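Local structure of glycoside hydrolase family 81 (Clostridium thermocellum, 6FOP) at residues Q267-P272 / K540-P545. The protein probably hydrolyses beta-1,3-glucans such as laminarin, as a family 81 glycoside hydrolase of the clostridial cellulosome. Residues are numbered along the deposited sequence; the frame is centred on the assembly and turned at random.
With MG (magnesium ion), chain B.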
ATOM      1  N   GLN A 267      -1.052 -12.866   4.109  1.00 13.51           N
ATOM      2  CA  GLN A 267      -2.422 -13.355   4.253  1.00 13.59           C
ATOM      3  C   GLN A 267      -2.470 -14.725   4.914  1.00 14.10           C
ATOM      4  O   GLN A 267      -3.333 -14.970   5.753  1.00 14.82           O
ATOM      5  CB  GLN A 267      -3.112 -13.448   2.897  1.00 13.76           C
ATOM      6  CG  GLN A 267      -3.290 -12.086   2.228  1.00 13.32           C
ATOM      7  CD  GLN A 267      -3.622 -12.151   0.762  1.00 13.34           C
ATOM      8  OE1 GLN A 267      -3.139 -13.021   0.065  1.00 14.37           O
ATOM      9  NE2 GLN A 267      -4.426 -11.234   0.289  1.00 14.10           N
ATOM     10  N   TRP A 268      -1.599 -15.655   4.497  1.00 13.47           N
ATOM     11  CA  TRP A 268      -1.699 -17.017   5.052  1.00 14.51           C
ATOM     12  C   TRP A 268      -0.976 -17.229   6.363  1.00 14.21           C
ATOM     13  O   TRP A 268      -1.327 -18.144   7.117  1.00 15.46           O
ATOM     14  CB  TRP A 268      -1.282 -18.097   4.027  1.00 14.35           C
ATOM     15  CG  TRP A 268       0.127 -18.098   3.476  1.00 13.87           C
ATOM     16  CD1 TRP A 268       0.487 -17.755   2.208  1.00 13.81           C
ATOM     17  CD2 TRP A 268       1.344 -18.487   4.137  1.00 14.47           C
ATOM     18  NE1 TRP A 268       1.829 -17.927   2.032  1.00 14.57           N
ATOM     19  CE2 TRP A 268       2.379 -18.375   3.205  1.00 15.46           C
ATOM     20  CE3 TRP A 268       1.643 -18.984   5.410  1.00 15.04           C
ATOM     21  CZ2 TRP A 268       3.723 -18.659   3.529  1.00 16.07           C
ATOM     22  CZ3 TRP A 268       2.991 -19.270   5.732  1.00 15.44           C
ATOM     23  CH2 TRP A 268       3.996 -19.105   4.789  1.00 16.77           C
ATOM     24  N   ARG A 269       0.021 -16.396   6.661  1.00 15.19           N
ATOM     25  CA  ARG A 269       0.849 -16.668   7.851  1.00 16.29           C
ATOM     26  C   ARG A 269       0.012 -16.561   9.128  1.00 16.12           C
ATOM     27  O   ARG A 269      -0.654 -15.549   9.367  1.00 18.71           O
ATOM     28  CB  ARG A 269       2.039 -15.741   7.921  1.00 18.06           C
ATOM     29  CG  ARG A 269       3.075 -16.187   8.956  1.00 17.62           C
ATOM     30  CD  ARG A 269       4.073 -15.093   9.239  1.00 17.95           C
ATOM     31  NE  ARG A 269       4.744 -14.630   8.038  1.00 17.84           N
ATOM     32  CZ  ARG A 269       5.704 -15.306   7.395  1.00 17.18           C
ATOM     33  NH1 ARG A 269       6.076 -16.527   7.793  1.00 19.66           N
ATOM     34  NH2 ARG A 269       6.251 -14.773   6.330  1.00 17.95           N
ATOM     35  N   ASN A 270       0.050 -17.628   9.925  1.00 18.33           N
ATOM     36  CA  ASN A 270      -0.645 -17.696  11.213  1.00 20.61           C
ATOM     37  C   ASN A 270      -2.132 -17.466  11.105  1.00 20.34           C
ATOM     38  O   ASN A 270      -2.772 -17.029  12.056  1.00 23.74           O
ATOM     39  CB  ASN A 270       0.010 -16.737  12.214  1.00 23.08           C
ATOM     40  CG  ASN A 270       1.441 -17.132  12.553  1.00 25.71           C
ATOM     41  OD1 ASN A 270       2.337 -16.287  12.635  1.00 32.09           O
ATOM     42  ND2 ASN A 270       1.660 -18.415  12.746  1.00 26.97           N
ATOM     43  N   ASN A 271      -2.687 -17.814   9.943  1.00 18.18           N
ATOM     44  CA  ASN A 271      -4.094 -17.619   9.673  1.00 16.68           C
ATOM     45  C   ASN A 271      -4.867 -18.890  10.023  1.00 17.91           C
ATOM     46  O   ASN A 271      -4.797 -19.869   9.288  1.00 18.37           O
ATOM     47  CB  ASN A 271      -4.300 -17.237   8.209  1.00 15.91           C
ATOM     48  CG  ASN A 271      -5.736 -16.846   7.899  1.00 15.56           C
ATOM     49  OD1 ASN A 271      -6.671 -17.227   8.598  1.00 17.36           O
ATOM     50  ND2 ASN A 271      -5.900 -16.053   6.838  1.00 14.40           N
ATOM     51  N   PRO A 272      -5.644 -18.865  11.112  1.00 18.58           N
ATOM     52  CA  PRO A 272      -6.381 -20.059  11.531  1.00 19.54           C
ATOM     53  C   PRO A 272      -7.730 -20.266  10.808  1.00 18.77           C
ATOM     54  O   PRO A 272      -8.463 -21.200  11.143  1.00 22.66           O
ATOM     55  CB  PRO A 272      -6.589 -19.798  13.022  1.00 21.71           C
ATOM     56  CG  PRO A 272      -6.839 -18.344  13.072  1.00 22.17           C
ATOM     57  CD  PRO A 272      -5.884 -17.747  12.054  1.00 19.50           C
ATOM     58  N   LYS A 540      12.077 -14.254   8.015  1.00 18.40           N
ATOM     59  CA  LYS A 540      13.259 -14.808   7.370  1.00 19.60           C
ATOM     60  C   LYS A 540      12.914 -15.906   6.363  1.00 19.94           C
ATOM     61  O   LYS A 540      13.688 -16.832   6.168  1.00 22.76           O
ATOM     62  CB  LYS A 540      14.284 -15.304   8.412  1.00 21.44           C
ATOM     63  CG  LYS A 540      14.630 -14.306   9.511  1.00 23.91           C
ATOM     64  CD  LYS A 540      15.369 -13.120   8.958  1.00 27.51           C
ATOM     65  CE  LYS A 540      15.782 -12.140  10.058  1.00 31.28           C
ATOM     66  NZ  LYS A 540      16.614 -11.036   9.479  1.00 32.00           N
ATOM     67  N   ASP A 541      11.762 -15.777   5.718  1.00 18.62           N
ATOM     68  CA  ASP A 541      11.318 -16.752   4.716  1.00 19.28           C
ATOM     69  C   ASP A 541      10.809 -16.161   3.411  1.00 18.72           C
ATOM     70  O   ASP A 541      10.328 -16.897   2.568  1.00 21.55           O
ATOM     71  CB  ASP A 541      10.289 -17.723   5.311  1.00 20.19           C
ATOM     72  CG  ASP A 541       9.022 -17.053   5.778  1.00 21.43           C
ATOM     73  OD1 ASP A 541       8.865 -15.828   5.597  1.00 19.86           O
ATOM     74  OD2 ASP A 541       8.174 -17.772   6.350  1.00 25.79           O
ATOM     75  N   ILE A 542      10.924 -14.848   3.222  1.00 17.28           N
ATOM     76  CA  ILE A 542      10.515 -14.180   1.998  1.00 18.19           C
ATOM     77  C   ILE A 542      11.693 -14.026   1.041  1.00 17.82           C
ATOM     78  O   ILE A 542      11.608 -14.415  -0.117  1.00 19.73           O
ATOM     79  CB  ILE A 542       9.864 -12.804   2.282  1.00 18.39           C
ATOM     80  CG1 ILE A 542       8.693 -12.935   3.274  1.00 18.48           C
ATOM     81  CG2 ILE A 542       9.451 -12.141   0.966  1.00 18.89           C
ATOM     82  CD1 ILE A 542       7.511 -13.716   2.766  1.00 18.89           C
ATOM     83  N   PHE A 543      12.792 -13.436   1.521  1.00 16.48           N
ATOM     84  CA  PHE A 543      13.908 -13.083   0.652  1.00 16.89           C
ATOM     85  C   PHE A 543      14.688 -14.322   0.255  1.00 17.62           C
ATOM     86  O   PHE A 543      14.874 -15.236   1.055  1.00 19.31           O
ATOM     87  CB  PHE A 543      14.847 -12.065   1.301  1.00 16.42           C
ATOM     88  CG  PHE A 543      14.214 -10.733   1.635  1.00 16.14           C
ATOM     89  CD1 PHE A 543      12.992 -10.315   1.091  1.00 16.85           C
ATOM     90  CD2 PHE A 543      14.862  -9.878   2.506  1.00 17.00           C
ATOM     91  CE1 PHE A 543      12.442  -9.085   1.419  1.00 16.91           C
ATOM     92  CE2 PHE A 543      14.325  -8.638   2.811  1.00 16.39           C
ATOM     93  CZ  PHE A 543      13.099  -8.260   2.291  1.00 16.21           C
ATOM     94  N   SER A 544      15.127 -14.339  -0.997  1.00 18.77           N
ATOM     95  CA  SER A 544      15.980 -15.411  -1.505  1.00 19.14           C
ATOM     96  C   SER A 544      17.303 -15.482  -0.741  1.00 19.99           C
ATOM     97  O   SER A 544      17.851 -14.447  -0.377  1.00 19.90           O
ATOM     98  CB  SER A 544      16.333 -15.141  -2.969  1.00 21.10           C
ATOM     99  OG  SER A 544      17.263 -16.117  -3.448  1.00 22.93           O
ATOM    100  N   PRO A 545      17.845 -16.694  -0.524  1.00 22.38           N
ATOM    101  CA  PRO A 545      19.183 -16.763   0.044  1.00 24.17           C
ATOM    102  C   PRO A 545      20.250 -16.022  -0.774  1.00 22.77           C
ATOM    103  O   PRO A 545      21.272 -15.622  -0.219  1.00 26.31           O
ATOM    104  CB  PRO A 545      19.471 -18.269   0.062  1.00 28.39           C
ATOM    105  CG  PRO A 545      18.142 -18.911   0.126  1.00 29.80           C
ATOM    106  CD  PRO A 545      17.221 -18.027  -0.651  1.00 26.28           C
TER
HETATM  107 MG    MG B 826      15.869 -16.707   4.942  1.00 31.70          MG
HETATM  108  O   HOH W   1      14.570 -15.155   3.783  1.00 24.97           O
HETATM  109  O   HOH W   2      16.702 -14.676   5.796  1.00 36.57           O
HETATM  110  O   HOH W   3      16.657 -17.566   6.743  1.00 50.91           O
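Arg269 and Asp541 approach from opposite directions and form an end-on, bidentate salt bridge, a clear example of how two flat, oppositely charged groups can join segments whose backbones stay well apart: the nearest CA atoms, of these same two residues, are 10.9 Å from each other. Arg269 NH1 lies 2.8 Å from Asp541 OD2 in an almost straight bond (175°), while Arg269 NH2 reaches Asp541 OD1 at 2.9 Å along a more bent path. Both oxygens offer their syn lone pairs; the guanidinium and carboxylate planes are 27° apart, nearly coplanar, and the two bonds together restrain rotation of either group. The arginine spans the gap by running extended through its first two torsions (chi1 -167°) before bending at chi3. Arg269 NH2 also meets Ile542 CD1, 3.9 Å away near the guanidinium plane, and donates to Asn533 OD1, a second grip that should steady the head group. Next to Asp541, the carbonyl oxygen of Lys540 binds a magnesium ion, one of whose waters donates to Phe543 O. The bridge thus ties the type II beta turn Trp268 to Asn271, which begins on the last residue of helix 265-268, to the loop between helix 514-534 and strand 554-556, with Ile542 packed on Asn533 and Tyr534 at the end of that helix.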